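Local coordinates for protein mandelate racemase/muconate lactonizing enzyme (Roseovarius nubinhibens, PDB 2QDD) that is of unknown function but, as a magnesium-binding member of the mandelate racemase/muconate lactonizing enzyme family, probably acts on a carboxylate substrate, at residues T6-F11 with P76-L81; P122-L127 with A306-A311; S165-G170 with T194-R199. All blocks are in the same frame, centred on the assembly; numbering follows the deposited sequence.

Contact 1: residues T6-F11 with P76-L81; sequences TRLTVF and PHLLGL
Leu8 on strand 6-11 meets Leu78 and Leu79 at the C-terminal end of helix 64-78, and this cluster of three leucines is the close-packed part of the contact. Leu8 CD1 lies 3.9 Å from Leu78 CD1 and equally near Leu78 CB, with the two side chains crossing at roughly a right angle. Both leucines place CG beside the backbone N (chi1 -47° in Leu8, -60° in Leu78), an arrangement that brings the two CD1 methyls together. Leu79 uses its own CD1 in another manner: it runs past Leu8 in the opposite direction, its methyl 4.0 Å from Leu8 CG. The same methyl reaches the backbone at the edge of the cluster, 4.1 Å from Thr6 O and 4.1 Å from Arg7 N. These are van der Waals contacts, among leucine carbons and from one methyl to the strand backbone.

Toward Thr6 and Arg7 the contact becomes looser. Both side chains point away from the helix end, and Arg7 is exposed. Leu79 is partly exposed as well. It is the first residue to leave the helical conformation, and it occupies a type II turn closed by Leu81 N to Leu78 O at 3.2 Å, with Gly80 in the position of positive phi.

A helix end packed on an antiparallel sheet in this way belongs to the N-terminal alpha+beta domain of the enolase superfamily. A classic beta bulge sets Thr6 and Arg7 together opposite Asp41 of strand 29-42. Strand 5-22 runs between strands 29-42 and 367-370 of the sheet; Leu8 also packs on Ile40, while Leu78 reaches Met93 of helix 86-96.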
loop_
_atom_site.group_PDB
_atom_site.type_symbol
_atom_site.label_atom_id
_atom_site.label_comp_id
_atom_site.label_asym_id
_atom_site.label_seq_id
_atom_site.Cartn_x
_atom_site.Cartn_y
_atom_site.Cartn_z
ATOM N N THR A 6 26.715 -44.125 7.585
ATOM C CA THR A 6 27.772 -45.093 7.317
ATOM C C THR A 6 27.748 -45.514 5.839
ATOM O O THR A 6 28.804 -45.729 5.227
ATOM C CB THR A 6 27.658 -46.286 8.325
ATOM O OG1 THR A 6 28.644 -46.135 9.354
ATOM C CG2 THR A 6 27.790 -47.657 7.668
ATOM N N ARG A 7 26.540 -45.585 5.276
ATOM C CA ARG A 7 26.331 -45.986 3.887
ATOM C C ARG A 7 25.056 -45.350 3.330
ATOM O O ARG A 7 24.027 -45.318 4.005
ATOM C CB ARG A 7 26.226 -47.510 3.797
ATOM C CG ARG A 7 26.877 -48.138 2.568
ATOM C CD ARG A 7 27.665 -49.405 2.920
ATOM N NE ARG A 7 27.103 -50.131 4.061
ATOM C CZ ARG A 7 27.756 -50.391 5.193
ATOM N NH1 ARG A 7 27.145 -51.050 6.168
ATOM N NH2 ARG A 7 29.012 -49.992 5.355
ATOM N N LEU A 8 25.127 -44.857 2.097
ATOM C CA LEU A 8 23.933 -44.503 1.337
ATOM C C LEU A 8 23.831 -45.372 0.095
ATOM O O LEU A 8 24.773 -45.453 -0.693
ATOM C CB LEU A 8 23.955 -43.024 0.947
ATOM C CG LEU A 8 24.301 -42.004 2.039
ATOM C CD1 LEU A 8 24.606 -40.670 1.434
ATOM C CD2 LEU A 8 23.188 -41.864 3.033
ATOM N N THR A 9 22.686 -46.021 -0.078
ATOM C CA THR A 9 22.468 -46.897 -1.221
ATOM C C THR A 9 21.246 -46.452 -2.007
ATOM O O THR A 9 20.169 -46.243 -1.445
ATOM C CB THR A 9 22.302 -48.376 -0.785
ATOM O OG1 THR A 9 23.322 -48.715 0.162
ATOM C CG2 THR A 9 22.405 -49.315 -1.981
ATOM N N VAL A 10 21.432 -46.325 -3.316
ATOM C CA VAL A 10 20.436 -45.757 -4.215
ATOM C C VAL A 10 19.894 -46.881 -5.103
ATOM O O VAL A 10 20.662 -47.651 -5.674
ATOM C CB VAL A 10 21.073 -44.632 -5.077
ATOM C CG1 VAL A 10 20.067 -44.024 -6.037
ATOM C CG2 VAL A 10 21.659 -43.552 -4.186
ATOM N N PHE A 11 18.571 -46.972 -5.196
ATOM C CA PHE A 11 17.901 -47.934 -6.064
ATOM C C PHE A 11 17.054 -47.173 -7.068
ATOM O O PHE A 11 16.625 -46.055 -6.798
ATOM C CB PHE A 11 16.996 -48.865 -5.245
ATOM C CG PHE A 11 17.734 -49.712 -4.242
ATOM C CD1 PHE A 11 18.117 -51.009 -4.562
ATOM C CD2 PHE A 11 18.038 -49.219 -2.976
ATOM C CE1 PHE A 11 18.800 -51.798 -3.639
ATOM C CE2 PHE A 11 18.723 -49.998 -2.050
ATOM C CZ PHE A 11 19.102 -51.290 -2.382
ATOM N N PRO A 76 29.147 -37.544 -0.206
ATOM C CA PRO A 76 30.347 -37.309 0.628
ATOM C C PRO A 76 30.121 -36.458 1.882
ATOM O O PRO A 76 30.875 -36.575 2.854
ATOM C CB PRO A 76 31.304 -36.576 -0.325
ATOM C CG PRO A 76 30.873 -36.979 -1.678
ATOM C CD PRO A 76 29.384 -37.121 -1.603
ATOM N N HIS A 77 29.089 -35.616 1.853
ATOM C CA HIS A 77 28.822 -34.672 2.925
ATOM C C HIS A 77 27.846 -35.217 3.955
ATOM O O HIS A 77 27.856 -34.788 5.107
ATOM C CB HIS A 77 28.356 -33.340 2.338
ATOM C CG HIS A 77 29.315 -32.772 1.337
ATOM N ND1 HIS A 77 29.159 -32.936 -0.024
ATOM C CD2 HIS A 77 30.465 -32.073 1.502
ATOM C CE1 HIS A 77 30.160 -32.348 -0.654
ATOM N NE2 HIS A 77 30.965 -31.816 0.248
ATOM N N LEU A 78 27.021 -36.174 3.533
ATOM C CA LEU A 78 26.063 -36.847 4.416
ATOM C C LEU A 78 26.687 -37.975 5.231
ATOM O O LEU A 78 26.259 -38.244 6.358
ATOM C CB LEU A 78 24.886 -37.401 3.612
ATOM C CG LEU A 78 24.062 -36.387 2.823
ATOM C CD1 LEU A 78 23.186 -37.107 1.809
ATOM C CD2 LEU A 78 23.231 -35.505 3.752
ATOM N N LEU A 79 27.678 -38.644 4.641
ATOM C CA LEU A 79 28.523 -39.599 5.353
ATOM C C LEU A 79 29.167 -38.947 6.577
ATOM O O LEU A 79 29.798 -37.891 6.475
ATOM C CB LEU A 79 29.600 -40.157 4.411
ATOM C CG LEU A 79 29.441 -41.514 3.708
ATOM C CD1 LEU A 79 28.008 -42.059 3.657
ATOM C CD2 LEU A 79 30.053 -41.460 2.318
ATOM N N GLY A 80 28.969 -39.568 7.736
ATOM C CA GLY A 80 29.531 -39.066 8.985
ATOM C C GLY A 80 28.613 -38.190 9.822
ATOM O O GLY A 80 28.926 -37.891 10.978
ATOM N N LEU A 81 27.490 -37.765 9.248
ATOM C CA LEU A 81 26.503 -36.975 9.988
ATOM C C LEU A 81 25.733 -37.843 10.980
ATOM O O LEU A 81 25.491 -39.030 10.723
ATOM C CB LEU A 81 25.520 -36.278 9.039
ATOM C CG LEU A 81 26.011 -35.236 8.032
ATOM C CD1 LEU A 81 24.830 -34.634 7.287
ATOM C CD2 LEU A 81 26.846 -34.141 8.668
#

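Contact 2: residues P122-L127 with A306-A311; sequences PLWQLL and ALHLAA
The His308 imidazole has the CB of Leu123 over one face, 3.7 Å from the ring centroid and 18° off the normal, a CH-pi contact, while Trp124 CB lies in plane at its edge. The indole of Trp124 has Pro122 CG and Gln125 CB above one face, both displaced toward the rim, and receives His308 ND1 at its edge, 3.3 Å from CD1. The rings meet edge against edge, nearly coplanar at 13°, without stacking. Trp124 CG sits between the backbone N and the carbonyl carbon (chi1 60°), which turns the CD1 edge of the indole to the histidine ring.

His308 ND1 also accepts a weak, bent bond from Trp124 N at 3.1 Å. The stronger polar tie of the ring is at its far nitrogen, where NE2 bonds to Leu353 O, so the imidazole is held between two backbone groups in a buried setting. An alanine in place of His308 would probably leave Leu353 O without this partner and open a gap beneath Leu123 and beside the indole. Farther along, the packing is by leucine methyls: Leu127 CD2 packs 4.0 Å from Leu309 CD1, the side chains crossing at about a right angle, and Leu127 CD1 rests near the helix backbone.

Pro122 takes the N-cap position of the short helix 123-126, and its O receives Gln125 N at 3.0 Å and Leu126 N at 3.3 Å. Helix 300-311 follows barrel strand 290-293, and the arrangement is a buried helix-to-helix seam of the enolase-superfamily fold, packing the segment after helix 101-119 against the outer helical layer of the modified TIM barrel.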
loop_
_atom_site.group_PDB
_atom_site.type_symbol
_atom_site.label_atom_id
_atom_site.label_comp_id
_atom_site.label_asym_id
_atom_site.label_seq_id
_atom_site.Cartn_x
_atom_site.Cartn_y
_atom_site.Cartn_z
ATOM N N PRO A 122 6.288 -43.624 16.218
ATOM C CA PRO A 122 5.841 -43.418 14.848
ATOM C C PRO A 122 5.971 -41.959 14.429
ATOM O O PRO A 122 5.910 -41.068 15.278
ATOM C CB PRO A 122 4.369 -43.832 14.895
ATOM C CG PRO A 122 3.979 -43.670 16.307
ATOM C CD PRO A 122 5.176 -44.013 17.106
ATOM N N LEU A 123 6.150 -41.728 13.133
ATOM C CA LEU A 123 6.382 -40.383 12.615
ATOM C C LEU A 123 5.265 -39.395 12.954
ATOM O O LEU A 123 5.550 -38.248 13.278
ATOM C CB LEU A 123 6.665 -40.414 11.114
ATOM C CG LEU A 123 8.094 -40.146 10.632
ATOM C CD1 LEU A 123 9.119 -40.927 11.417
ATOM C CD2 LEU A 123 8.219 -40.474 9.157
ATOM N N TRP A 124 4.011 -39.855 12.934
ATOM C CA TRP A 124 2.863 -39.013 13.304
ATOM C C TRP A 124 2.904 -38.476 14.734
ATOM O O TRP A 124 2.357 -37.406 15.010
ATOM C CB TRP A 124 1.515 -39.692 13.003
ATOM C CG TRP A 124 1.294 -40.996 13.719
ATOM C CD1 TRP A 124 1.471 -42.249 13.204
ATOM C CD2 TRP A 124 0.850 -41.180 15.073
ATOM N NE1 TRP A 124 1.169 -43.197 14.147
ATOM C CE2 TRP A 124 0.791 -42.570 15.305
ATOM C CE3 TRP A 124 0.505 -40.308 16.111
ATOM C CZ2 TRP A 124 0.401 -43.109 16.536
ATOM C CZ3 TRP A 124 0.128 -40.846 17.338
ATOM C CH2 TRP A 124 0.070 -42.235 17.534
ATOM N N GLN A 125 3.553 -39.216 15.632
ATOM C CA GLN A 125 3.742 -38.776 17.013
ATOM C C GLN A 125 4.897 -37.792 17.168
ATOM O O GLN A 125 4.809 -36.838 17.951
ATOM C CB GLN A 125 3.934 -39.970 17.945
ATOM C CG GLN A 125 3.907 -39.601 19.418
ATOM C CD GLN A 125 3.310 -40.686 20.290
ATOM O OE1 GLN A 125 2.398 -40.432 21.078
ATOM N NE2 GLN A 125 3.825 -41.901 20.159
ATOM N N LEU A 126 5.975 -38.021 16.424
ATOM C CA LEU A 126 7.096 -37.075 16.382
ATOM C C LEU A 126 6.677 -35.742 15.772
ATOM O O LEU A 126 7.213 -34.693 16.131
ATOM C CB LEU A 126 8.276 -37.659 15.604
ATOM C CG LEU A 126 9.167 -38.686 16.308
ATOM C CD1 LEU A 126 10.180 -39.226 15.321
ATOM C CD2 LEU A 126 9.869 -38.078 17.508
ATOM N N LEU A 127 5.703 -35.803 14.868
ATOM C CA LEU A 127 5.110 -34.620 14.265
ATOM C C LEU A 127 3.988 -34.005 15.105
ATOM O O LEU A 127 3.434 -32.970 14.747
ATOM C CB LEU A 127 4.640 -34.936 12.839
ATOM C CG LEU A 127 5.797 -35.270 11.891
ATOM C CD1 LEU A 127 5.333 -36.068 10.686
ATOM C CD2 LEU A 127 6.558 -34.018 11.474
ATOM N N ALA A 306 3.990 -38.802 3.837
ATOM C CA ALA A 306 3.131 -37.626 3.804
ATOM C C ALA A 306 1.847 -37.809 4.611
ATOM O O ALA A 306 1.304 -36.841 5.144
ATOM C CB ALA A 306 2.815 -37.263 2.376
ATOM N N LEU A 307 1.373 -39.051 4.704
ATOM C CA LEU A 307 0.179 -39.374 5.491
ATOM C C LEU A 307 0.405 -39.302 6.996
ATOM O O LEU A 307 -0.529 -39.044 7.749
ATOM C CB LEU A 307 -0.398 -40.737 5.103
ATOM C CG LEU A 307 -1.923 -40.806 5.230
ATOM C CD1 LEU A 307 -2.597 -40.668 3.880
ATOM C CD2 LEU A 307 -2.351 -42.077 5.915
ATOM N N HIS A 308 1.644 -39.519 7.426
ATOM C CA HIS A 308 2.068 -39.217 8.792
ATOM C C HIS A 308 1.916 -37.729 9.136
ATOM O O HIS A 308 1.507 -37.385 10.250
ATOM C CB HIS A 308 3.526 -39.646 9.011
ATOM C CG HIS A 308 3.696 -41.100 9.334
ATOM N ND1 HIS A 308 3.298 -41.651 10.531
ATOM C CD2 HIS A 308 4.253 -42.111 8.624
ATOM C CE1 HIS A 308 3.588 -42.940 10.540
ATOM N NE2 HIS A 308 4.168 -43.244 9.394
ATOM N N LEU A 309 2.259 -36.859 8.179
ATOM C CA LEU A 309 2.059 -35.414 8.327
ATOM C C LEU A 309 0.580 -35.040 8.276
ATOM O O LEU A 309 0.115 -34.247 9.092
ATOM C CB LEU A 309 2.856 -34.633 7.272
ATOM C CG LEU A 309 3.050 -33.130 7.529
ATOM C CD1 LEU A 309 3.899 -32.861 8.757
ATOM C CD2 LEU A 309 3.659 -32.453 6.321
ATOM N N ALA A 310 -0.145 -35.619 7.320
ATOM C CA ALA A 310 -1.599 -35.459 7.216
ATOM C C ALA A 310 -2.369 -35.814 8.501
ATOM O O ALA A 310 -3.247 -35.061 8.924
ATOM C CB ALA A 310 -2.136 -36.252 6.028
ATOM N N ALA A 311 -2.018 -36.939 9.123
ATOM C CA ALA A 311 -2.717 -37.434 10.317
ATOM C C ALA A 311 -2.440 -36.599 11.557
ATOM O O ALA A 311 -3.312 -36.439 12.409
ATOM C CB ALA A 311 -2.363 -38.886 10.576
#

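Contact 3: residues S165-G170 with T194-R199; sequences SAKIGG and TFDVNR
Lys167 NZ lies 2.9 Å from Asp196 OD2 in a salt bridge that crosses the contact, and it is also weakly bonded to Ser165 OG on its own strand. Asp196 OD2 offers its anti lone pair to the ammonium. The other carboxylate oxygen, Asp196 OD1, accepts Asn198 N at 3.2 Å from well above the carboxylate plane, closing an Asx turn. With CG anti to the backbone N of Asp196 (chi1 -178°), the carboxylate runs alongside the lysine in the same direction. The lysine chain bends at chi2 (-84°), bringing NZ back over the strands. Asp196 is a magnesium ligand, although no metal is bound to this chain; its OD1 lies close to OE2 of Glu220, another ligand.

The backbones pair as parallel strands. Ala166 uses both its N and its O, bonding to the residues on either side of Phe195: Ala166 N donates to Thr194 O at 2.9 Å, and Ala166 O accepts Asp196 N at 2.9 Å. Ile168 N continues the pattern to Asp196 O at 3.0 Å. On the face of the sheet bearing Ala166 and Phe195 the contact is apolar, and Ile168 and Val197 extend it beyond the strand ends. Ala166 CB lies 3.9 Å from Phe195 CD2, and Ile168 CD1 reaches both Phe195 CB at 3.9 Å and Val197 CG2 at 4.1 Å.

Strands 163-167 and 192-196 are joined through helix 173-185 in a beta-alpha-beta unit of the barrel. Ile180 and Ile183 of that helix cover the apolar side, touching Ile168, Ala166 and Phe195, while strands 135-141 and 218-220 extend the sheet on either flank.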
loop_
_atom_site.group_PDB
_atom_site.type_symbol
_atom_site.label_atom_id
_atom_site.label_comp_id
_atom_site.label_asym_id
_atom_site.label_seq_id
_atom_site.Cartn_x
_atom_site.Cartn_y
_atom_site.Cartn_z
ATOM N N SER A 165 -11.394 -34.862 -6.864
ATOM C CA SER A 165 -10.629 -33.904 -7.640
ATOM C C SER A 165 -11.041 -34.011 -9.105
ATOM O O SER A 165 -10.621 -34.927 -9.808
ATOM C CB SER A 165 -9.131 -34.179 -7.481
ATOM O OG SER A 165 -8.367 -33.030 -7.781
ATOM N N ALA A 166 -11.877 -33.075 -9.547
ATOM C CA ALA A 166 -12.300 -33.000 -10.940
ATOM C C ALA A 166 -11.305 -32.195 -11.769
ATOM O O ALA A 166 -11.048 -31.023 -11.491
ATOM C CB ALA A 166 -13.691 -32.398 -11.037
ATOM N N LYS A 167 -10.743 -32.836 -12.787
ATOM C CA LYS A 167 -9.683 -32.232 -13.593
ATOM C C LYS A 167 -10.284 -31.469 -14.773
ATOM O O LYS A 167 -10.852 -32.067 -15.689
ATOM C CB LYS A 167 -8.694 -33.297 -14.078
ATOM C CG LYS A 167 -8.262 -34.298 -13.019
ATOM C CD LYS A 167 -7.113 -33.781 -12.174
ATOM C CE LYS A 167 -6.989 -34.581 -10.882
ATOM N NZ LYS A 167 -5.929 -34.026 -9.992
ATOM N N ILE A 168 -10.173 -30.144 -14.727
ATOM C CA ILE A 168 -10.669 -29.274 -15.793
ATOM C C ILE A 168 -9.518 -28.443 -16.365
ATOM O O ILE A 168 -8.359 -28.649 -15.996
ATOM C CB ILE A 168 -11.818 -28.355 -15.307
ATOM C CG1 ILE A 168 -11.367 -27.505 -14.115
ATOM C CG2 ILE A 168 -13.067 -29.175 -14.967
ATOM C CD1 ILE A 168 -12.175 -26.259 -13.916
ATOM N N GLY A 169 -9.836 -27.517 -17.268
ATOM C CA GLY A 169 -8.824 -26.653 -17.879
ATOM C C GLY A 169 -8.694 -26.842 -19.379
ATOM O O GLY A 169 -9.359 -27.697 -19.969
ATOM N N GLY A 170 -7.822 -26.046 -19.991
ATOM C CA GLY A 170 -7.870 -25.792 -21.430
ATOM C C GLY A 170 -8.393 -24.398 -21.728
ATOM O O GLY A 170 -9.062 -23.786 -20.890
ATOM N N THR A 194 -13.098 -30.568 -5.506
ATOM C CA THR A 194 -12.110 -29.569 -5.880
ATOM C C THR A 194 -11.984 -29.593 -7.404
ATOM O O THR A 194 -11.812 -30.657 -7.995
ATOM C CB THR A 194 -10.735 -29.891 -5.220
ATOM O OG1 THR A 194 -10.872 -29.864 -3.793
ATOM C CG2 THR A 194 -9.651 -28.890 -5.633
ATOM N N PHE A 195 -12.083 -28.425 -8.037
ATOM C CA PHE A 195 -11.776 -28.299 -9.459
ATOM C C PHE A 195 -10.315 -27.963 -9.668
ATOM O O PHE A 195 -9.872 -26.855 -9.359
ATOM C CB PHE A 195 -12.679 -27.269 -10.138
ATOM C CG PHE A 195 -14.128 -27.654 -10.140
ATOM C CD1 PHE A 195 -14.999 -27.110 -9.211
ATOM C CD2 PHE A 195 -14.614 -28.577 -11.059
ATOM C CE1 PHE A 195 -16.342 -27.468 -9.198
ATOM C CE2 PHE A 195 -15.953 -28.942 -11.058
ATOM C CZ PHE A 195 -16.822 -28.389 -10.124
ATOM N N ASP A 196 -9.575 -28.942 -10.189
ATOM C CA ASP A 196 -8.131 -28.840 -10.384
ATOM C C ASP A 196 -7.814 -28.487 -11.837
ATOM O O ASP A 196 -8.080 -29.258 -12.765
ATOM C CB ASP A 196 -7.440 -30.143 -9.963
ATOM C CG ASP A 196 -5.920 -30.091 -10.107
ATOM O OD1 ASP A 196 -5.329 -28.986 -10.190
ATOM O OD2 ASP A 196 -5.305 -31.179 -10.125
ATOM N N VAL A 197 -7.238 -27.304 -12.006
ATOM C CA VAL A 197 -7.076 -26.665 -13.305
ATOM C C VAL A 197 -5.685 -27.019 -13.813
ATOM O O VAL A 197 -5.441 -27.038 -15.026
ATOM C CB VAL A 197 -7.232 -25.125 -13.160
ATOM C CG1 VAL A 197 -7.038 -24.410 -14.474
ATOM C CG2 VAL A 197 -8.594 -24.779 -12.568
ATOM N N ASN A 198 -4.810 -27.342 -12.853
ATOM C CA ASN A 198 -3.378 -27.545 -13.062
ATOM C C ASN A 198 -2.713 -26.592 -14.031
ATOM O O ASN A 198 -2.126 -26.984 -15.048
ATOM C CB ASN A 198 -3.024 -29.003 -13.344
ATOM C CG ASN A 198 -1.907 -29.504 -12.447
ATOM O OD1 ASN A 198 -2.071 -30.497 -11.733
ATOM N ND2 ASN A 198 -0.762 -28.811 -12.471
ATOM N N ARG A 199 -2.820 -25.307 -13.682
ATOM C CA ARG A 199 -2.114 -24.198 -14.349
ATOM C C ARG A 199 -2.494 -23.930 -15.811
ATOM O O ARG A 199 -1.809 -23.177 -16.501
ATOM C CB ARG A 199 -0.590 -24.305 -14.179
ATOM C CG ARG A 199 -0.131 -24.452 -12.742
ATOM C CD ARG A 199 1.346 -24.757 -12.656
ATOM N NE ARG A 199 1.603 -26.174 -12.893
ATOM C CZ ARG A 199 2.798 -26.751 -12.818
ATOM N NH1 ARG A 199 2.914 -28.054 -13.046
ATOM N NH2 ARG A 199 3.874 -26.039 -12.506
#

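Contacts 2 and 3 are buried, whereas contact 1 is only partly so and lies farthest from the chain's centre. Each holds different elements: contact 1 joins an inner strand of the antiparallel sheet to a helix end within the N-terminal domain, contact 2 ties the short helix 123-126 to helix 300-311 of the barrel domain, and contact 3 pairs neighbouring barrel strands. Along the chain, contact 3 is nested in the loop closed by contact 2, though the two lie on opposite sides of the centre, about 28 Å apart between centres. Their chemistry follows their place: leucine packing, then rings with one weak bond, then regular strand pairing with charges at the metal site.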